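Local atomic coordinates of xylulose kinase (Bifidobacterium adolescentis ATCC 15703, PDB entry 3I8B), a protein that probably catalyses the ATP-dependent phosphorylation of D-xylulose to D-xylulose 5-phosphate, as a member of the FGGY family of carbohydrate kinases. Residues A[214-217]-A[218-221]; A[223-226]-A[227-231]; A[497-500]-A[501-505]. All blocks are in the same frame, centred on the assembly; numbering follows the deposited sequence.

In the fold
Contacts 1 and 2 follow one another along a helical hairpin in the N-terminal family region. Contact 1 is a turn of helix 214-225, and contact 2 is the sharp bend at G226 by which the chain passes into helix 227-236. Their centres are 9 Å apart, and they touch where L221 CB lies 3.8 Å from A230 CB. The R214 side chain of contact 1 lies about 9 Å from the bound magnesium ion, while contact 2 lies away from the annotated sites. Contact 3, a turn of the C-terminal helix 496-506, is also remote from them; its centre is 43 Å from that of contact 1.

Contact 1: residues A[214-217]-A[218-221]; sequences RDLI and AMVL
I217 and L221 run alongside each other with their tips leading in one direction, and L221 shows how a leucine serves both backbone and core. Its CB sits 3.8 Å from I217 O; CG comes closer to the same oxygen. Because CG lies anti to the carbonyl carbon (chi1 -68°), the chain runs back toward the preceding turn, and CD1 ends 3.9 Å from CG2 of I217. Beyond the turn, L221 also meets A230, H233 and I237, so a branched apolar tip suits a place between two helices.

On another side of the helix L216 and M219, modelled as selenomethionine, repeat the parallel arrangement. The M219 chain stays extended past CG and then bends at chi3 (-63°), which brings CE to 4.1 Å from L216 CD2. M219 also touches L105 and K108 of helix 99-110, while L216 and V220 face L144 of helix 143-153.

Along the backbone, A218 N donates to R214 O at 3.0 Å, almost straight at 178°, whereas M219 N reaches D215 O at a more bent angle. I217 O takes two donors: L221 N lies in the carbonyl plane at 3.1 Å, and V220 N, at 2.9 Å, stands well above it. V220 CG2 also approaches this oxygen, to 3.2 Å. A218, with only a methyl, suits the side pressed against A234 of helix 227-236.

R214 sends its guanidinium away from the turn, where NH1 bonds to A234 O and I237 O and so ties the helix to helix 227-236 and the residue after it. The D215-R213 salt bridge is local, at the start of the helix. The backbone bonds, two of them to I217 O, thus hold the turn, and the apolar pairs line its flanks.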
loop_
_atom_site.group_PDB
_atom_site.type_symbol
_atom_site.label_atom_id
_atom_site.label_comp_id
_atom_site.label_asym_id
_atom_site.label_seq_id
_atom_site.Cartn_x
_atom_site.Cartn_y
_atom_site.Cartn_z
ATOM N N ARG A 214 12.769 17.617 -4.423
ATOM C CA ARG A 214 12.291 18.375 -5.566
ATOM C C ARG A 214 13.218 18.235 -6.768
ATOM O O ARG A 214 12.808 18.475 -7.895
ATOM C CB ARG A 214 12.080 19.843 -5.182
ATOM C CG ARG A 214 10.863 20.051 -4.267
ATOM C CD ARG A 214 10.811 21.464 -3.685
ATOM N NE ARG A 214 9.689 21.609 -2.756
ATOM C CZ ARG A 214 8.453 21.939 -3.127
ATOM N NH1 ARG A 214 8.167 22.162 -4.412
ATOM N NH2 ARG A 214 7.493 22.022 -2.218
ATOM N N ASP A 215 14.466 17.844 -6.517
ATOM C CA ASP A 215 15.408 17.557 -7.600
ATOM C C ASP A 215 15.005 16.327 -8.430
ATOM O O ASP A 215 15.293 16.254 -9.626
ATOM C CB ASP A 215 16.838 17.381 -7.058
ATOM C CG ASP A 215 16.940 16.283 -6.006
ATOM O OD1 ASP A 215 16.109 16.253 -5.068
ATOM O OD2 ASP A 215 17.872 15.454 -6.103
ATOM N N LEU A 216 14.365 15.354 -7.791
ATOM C CA LEU A 216 13.925 14.159 -8.498
ATOM C C LEU A 216 12.700 14.496 -9.346
ATOM O O LEU A 216 12.461 13.874 -10.383
ATOM C CB LEU A 216 13.644 13.005 -7.528
ATOM C CG LEU A 216 14.875 12.622 -6.704
ATOM C CD1 LEU A 216 14.530 11.592 -5.630
ATOM C CD2 LEU A 216 15.975 12.101 -7.610
ATOM N N ILE A 217 11.932 15.488 -8.911
ATOM C CA ILE A 217 10.821 15.985 -9.724
ATOM C C ILE A 217 11.364 16.756 -10.942
ATOM O O ILE A 217 10.997 16.461 -12.073
ATOM C CB ILE A 217 9.844 16.866 -8.910
ATOM C CG1 ILE A 217 9.164 16.031 -7.810
ATOM C CG2 ILE A 217 8.813 17.490 -9.835
ATOM C CD1 ILE A 217 8.323 16.851 -6.813
ATOM N N ALA A 218 12.254 17.717 -10.705
ATOM C CA ALA A 218 12.927 18.420 -11.799
ATOM C C ALA A 218 13.473 17.419 -12.809
ATOM O O ALA A 218 13.420 17.636 -14.018
ATOM C CB ALA A 218 14.073 19.307 -11.262
HETATM N N MSE A 219 14.005 16.316 -12.301
HETATM C CA MSE A 219 14.649 15.325 -13.156
HETATM C C MSE A 219 13.704 14.817 -14.235
HETATM O O MSE A 219 14.125 14.573 -15.370
HETATM C CB MSE A 219 15.183 14.167 -12.316
HETATM C CG MSE A 219 15.454 12.888 -13.092
HETATM SE SE MSE A 219 16.106 11.468 -11.887
HETATM C CE MSE A 219 17.772 12.296 -11.266
ATOM N N VAL A 220 12.426 14.657 -13.891
ATOM C CA VAL A 220 11.455 14.155 -14.871
ATOM C C VAL A 220 10.787 15.256 -15.696
ATOM O O VAL A 220 10.271 14.989 -16.781
ATOM C CB VAL A 220 10.389 13.225 -14.230
ATOM C CG1 VAL A 220 11.073 12.177 -13.359
ATOM C CG2 VAL A 220 9.356 14.032 -13.422
ATOM N N LEU A 221 10.797 16.485 -15.179
ATOM C CA LEU A 221 10.245 17.635 -15.895
ATOM C C LEU A 221 11.178 18.105 -17.017
ATOM O O LEU A 221 10.757 18.790 -17.953
ATOM C CB LEU A 221 9.989 18.799 -14.931
ATOM C CG LEU A 221 8.863 18.584 -13.911
ATOM C CD1 LEU A 221 8.693 19.785 -12.977
ATOM C CD2 LEU A 221 7.526 18.227 -14.605
#

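Contact 2: residues A[223-226]-A[227-231]; sequences AAEG and AKAAQ
E225 and A229 meet through their aliphatic carbons, CB to CB at 4.0 Å, across the bend between helices 214-225 and 227-236. Glutamate suits this partly exposed place because it offers carbon near the backbone and charge at its tip. The other apolar contact is made by the A230 methyl, which faces L221 of the preceding helix and makes alanine a fitting choice at the buried base of the bend.

Close van der Waals approaches bring methyls against the backbone. A229 CB rests 3.3 Å from E225 O, and A230 CB is 3.1 Å from G226 O, a tight approach in which a methyl is the least that a side chain can bring. A227 turns its CB away from the incoming segment and touches E222, yet that CB still lies 3.7 Å from G226 C.

One glycine links the two helices of a helical hairpin. G226 is the first residue past one helix and the N-cap of the next, with a positive phi of 90°. Here a side chain would press against the preceding carbonyl oxygen, so glycine suits this position for its lack of one, and the chain can reverse with a single residue between its helices.

Polar contact across the bend is made by the backbone. A230 N donates to G226 O at 2.9 Å with an N-H...O angle of 147°, and it closes the first turn of the new helix. Q231 N continues the pattern to A227 O, and K228 O accepts from S232 OG further on.

CG of E225 is anti to the carbonyl carbon (chi1 -52°), and the chain then stays extended, carrying OE1 to 3.6 Å from A229 O; these are two acceptors, with no bond between them. The E225 side chain also touches V158 of helix 155-158.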
loop_
_atom_site.group_PDB
_atom_site.type_symbol
_atom_site.label_atom_id
_atom_site.label_comp_id
_atom_site.label_asym_id
_atom_site.label_seq_id
_atom_site.Cartn_x
_atom_site.Cartn_y
_atom_site.Cartn_z
ATOM N N ALA A 223 12.500 16.711 -19.483
ATOM C CA ALA A 223 12.113 16.260 -20.813
ATOM C C ALA A 223 11.203 17.250 -21.517
ATOM O O ALA A 223 11.291 17.420 -22.734
ATOM C CB ALA A 223 11.433 14.895 -20.745
ATOM N N ALA A 224 10.318 17.893 -20.761
ATOM C CA ALA A 224 9.382 18.834 -21.364
ATOM C C ALA A 224 9.884 20.284 -21.354
ATOM O O ALA A 224 9.513 21.070 -22.223
ATOM C CB ALA A 224 7.986 18.728 -20.697
ATOM N N GLU A 225 10.744 20.630 -20.399
ATOM C CA GLU A 225 10.984 22.046 -20.096
ATOM C C GLU A 225 12.427 22.558 -20.248
ATOM O O GLU A 225 12.647 23.764 -20.295
ATOM C CB GLU A 225 10.487 22.378 -18.674
ATOM C CG GLU A 225 9.035 21.954 -18.386
ATOM C CD GLU A 225 8.520 22.414 -17.011
ATOM O OE1 GLU A 225 8.872 23.520 -16.559
ATOM O OE2 GLU A 225 7.742 21.674 -16.386
ATOM N N GLY A 226 13.408 21.666 -20.307
ATOM C CA GLY A 226 14.798 22.099 -20.202
ATOM C C GLY A 226 15.208 22.098 -18.738
ATOM O O GLY A 226 14.344 22.205 -17.862
ATOM N N ALA A 227 16.508 21.983 -18.465
ATOM C CA ALA A 227 17.001 21.781 -17.101
ATOM C C ALA A 227 16.666 22.893 -16.106
ATOM O O ALA A 227 16.095 22.615 -15.050
ATOM C CB ALA A 227 18.513 21.509 -17.101
ATOM N N LYS A 228 17.042 24.134 -16.412
ATOM C CA LYS A 228 16.803 25.232 -15.468
ATOM C C LYS A 228 15.308 25.544 -15.295
ATOM O O LYS A 228 14.853 25.842 -14.191
ATOM C CB LYS A 228 17.595 26.504 -15.834
ATOM C CG LYS A 228 19.133 26.390 -15.711
ATOM C CD LYS A 228 19.543 25.634 -14.451
ATOM C CE LYS A 228 21.058 25.380 -14.386
ATOM N NZ LYS A 228 21.644 25.016 -15.708
ATOM N N ALA A 229 14.552 25.502 -16.384
ATOM C CA ALA A 229 13.107 25.703 -16.290
ATOM C C ALA A 229 12.485 24.597 -15.432
ATOM O O ALA A 229 11.606 24.865 -14.615
ATOM C CB ALA A 229 12.460 25.752 -17.679
ATOM N N ALA A 230 12.978 23.373 -15.598
ATOM C CA ALA A 230 12.471 22.238 -14.834
ATOM C C ALA A 230 12.773 22.422 -13.353
ATOM O O ALA A 230 11.927 22.144 -12.491
ATOM C CB ALA A 230 13.055 20.918 -15.357
ATOM N N GLN A 231 13.985 22.899 -13.065
ATOM C CA GLN A 231 14.387 23.234 -11.704
ATOM C C GLN A 231 13.456 24.300 -11.085
ATOM O O GLN A 231 13.014 24.171 -9.947
ATOM C CB GLN A 231 15.852 23.713 -11.698
ATOM C CG GLN A 231 16.373 24.222 -10.346
ATOM C CD GLN A 231 17.864 24.625 -10.394
ATOM O OE1 GLN A 231 18.709 23.989 -9.755
ATOM N NE2 GLN A 231 18.184 25.669 -11.170
#

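Contact 3: residues A[497-500]-A[501-505]; sequences AVYE and AYAKA
A503 N donates to Y499 O at 2.8 Å, the shortest hydrogen bond of this turn. Equivalent bonds run alongside it: Y502 N to V498 O in the carbonyl plane, and A501 N to A497 O and K504 N to E500 O, both tilted from it.

The two tyrosines carry the side-chain contact. Both rings leave helix 496-506 with CG anti to the backbone N (chi1 174° in Y499, 177° in Y502), which carries them to the flank facing helix 396-420, where they cross obliquely. CE1 of Y499 comes to 4.2 Å from CD1 of Y502. Over one face of the Y499 ring sits the methyl of A503, its CB 4.4 Å from CZ; so small a group fits against the ring face. Y499 OH bonds to D413 and its ring meets R412 and E416, while Y502 packs on C409 and S410, all on helix 396-420.

On the outer side, K504 runs its CG to 3.5 Å from E500 O and folds back at chi4 (76°). NZ remains 5.8 Å from OE1 of E500, so attraction between these opposite charges is probably modest and solvent-screened. The chemistry is thus amphipathic: aromatic rings, one of them anchored by its hydroxyl, fix helix 496-506 against helix 396-420, while charged side chains suit the exposed face.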
loop_
_atom_site.group_PDB
_atom_site.type_symbol
_atom_site.label_atom_id
_atom_site.label_comp_id
_atom_site.label_asym_id
_atom_site.label_seq_id
_atom_site.Cartn_x
_atom_site.Cartn_y
_atom_site.Cartn_z
ATOM N N ALA A 497 12.498 -27.685 7.379
ATOM C CA ALA A 497 13.048 -28.318 6.179
ATOM C C ALA A 497 12.257 -27.987 4.911
ATOM O O ALA A 497 12.812 -27.956 3.814
ATOM C CB ALA A 497 13.152 -29.822 6.369
ATOM N N VAL A 498 10.965 -27.723 5.060
ATOM C CA VAL A 498 10.154 -27.312 3.916
ATOM C C VAL A 498 10.707 -26.020 3.312
ATOM O O VAL A 498 11.098 -25.986 2.154
ATOM C CB VAL A 498 8.661 -27.141 4.286
ATOM C CG1 VAL A 498 7.857 -26.688 3.071
ATOM C CG2 VAL A 498 8.098 -28.455 4.824
ATOM N N TYR A 499 10.768 -24.962 4.107
ATOM C CA TYR A 499 11.318 -23.704 3.621
ATOM C C TYR A 499 12.808 -23.783 3.262
ATOM O O TYR A 499 13.263 -23.104 2.344
ATOM C CB TYR A 499 11.070 -22.577 4.629
ATOM C CG TYR A 499 11.734 -21.278 4.245
ATOM C CD1 TYR A 499 11.283 -20.536 3.154
ATOM C CD2 TYR A 499 12.813 -20.792 4.967
ATOM C CE1 TYR A 499 11.899 -19.346 2.802
ATOM C CE2 TYR A 499 13.426 -19.607 4.626
ATOM C CZ TYR A 499 12.968 -18.889 3.543
ATOM O OH TYR A 499 13.590 -17.710 3.211
ATOM N N GLU A 500 13.573 -24.593 3.990
ATOM C CA GLU A 500 14.997 -24.740 3.677
ATOM C C GLU A 500 15.210 -25.314 2.271
ATOM O O GLU A 500 16.113 -24.885 1.551
ATOM C CB GLU A 500 15.729 -25.558 4.749
ATOM C CG GLU A 500 15.864 -24.803 6.084
ATOM C CD GLU A 500 16.501 -25.630 7.203
ATOM O OE1 GLU A 500 16.365 -26.874 7.178
ATOM O OE2 GLU A 500 17.127 -25.032 8.111
ATOM N N ALA A 501 14.363 -26.266 1.888
ATOM C CA ALA A 501 14.379 -26.828 0.536
ATOM C C ALA A 501 13.960 -25.790 -0.505
ATOM O O ALA A 501 14.550 -25.697 -1.579
ATOM C CB ALA A 501 13.469 -28.052 0.456
ATOM N N TYR A 502 12.932 -25.019 -0.176
ATOM C CA TYR A 502 12.439 -23.970 -1.051
ATOM C C TYR A 502 13.538 -22.950 -1.299
ATOM O O TYR A 502 13.751 -22.521 -2.430
ATOM C CB TYR A 502 11.226 -23.280 -0.413
ATOM C CG TYR A 502 10.675 -22.114 -1.207
ATOM C CD1 TYR A 502 11.160 -20.826 -1.020
ATOM C CD2 TYR A 502 9.661 -22.303 -2.146
ATOM C CE1 TYR A 502 10.654 -19.758 -1.747
ATOM C CE2 TYR A 502 9.146 -21.243 -2.872
ATOM C CZ TYR A 502 9.650 -19.974 -2.677
ATOM O OH TYR A 502 9.139 -18.917 -3.402
ATOM N N ALA A 503 14.230 -22.557 -0.238
ATOM C CA ALA A 503 15.265 -21.540 -0.364
ATOM C C ALA A 503 16.381 -22.008 -1.288
ATOM O O ALA A 503 16.844 -21.247 -2.140
ATOM C CB ALA A 503 15.819 -21.145 0.998
ATOM N N LYS A 504 16.811 -23.255 -1.118
ATOM C CA LYS A 504 17.795 -23.833 -2.025
ATOM C C LYS A 504 17.310 -23.710 -3.461
ATOM O O LYS A 504 17.998 -23.137 -4.302
ATOM C CB LYS A 504 18.083 -25.298 -1.677
ATOM C CG LYS A 504 18.981 -25.477 -0.453
ATOM C CD LYS A 504 19.358 -26.942 -0.231
ATOM C CE LYS A 504 20.248 -27.117 1.006
ATOM N NZ LYS A 504 19.479 -27.021 2.275
ATOM N N ALA A 505 16.111 -24.219 -3.731
ATOM C CA ALA A 505 15.567 -24.213 -5.090
ATOM C C ALA A 505 15.506 -22.828 -5.722
ATOM O O ALA A 505 15.914 -22.655 -6.862
ATOM C CB ALA A 505 14.186 -24.882 -5.134
#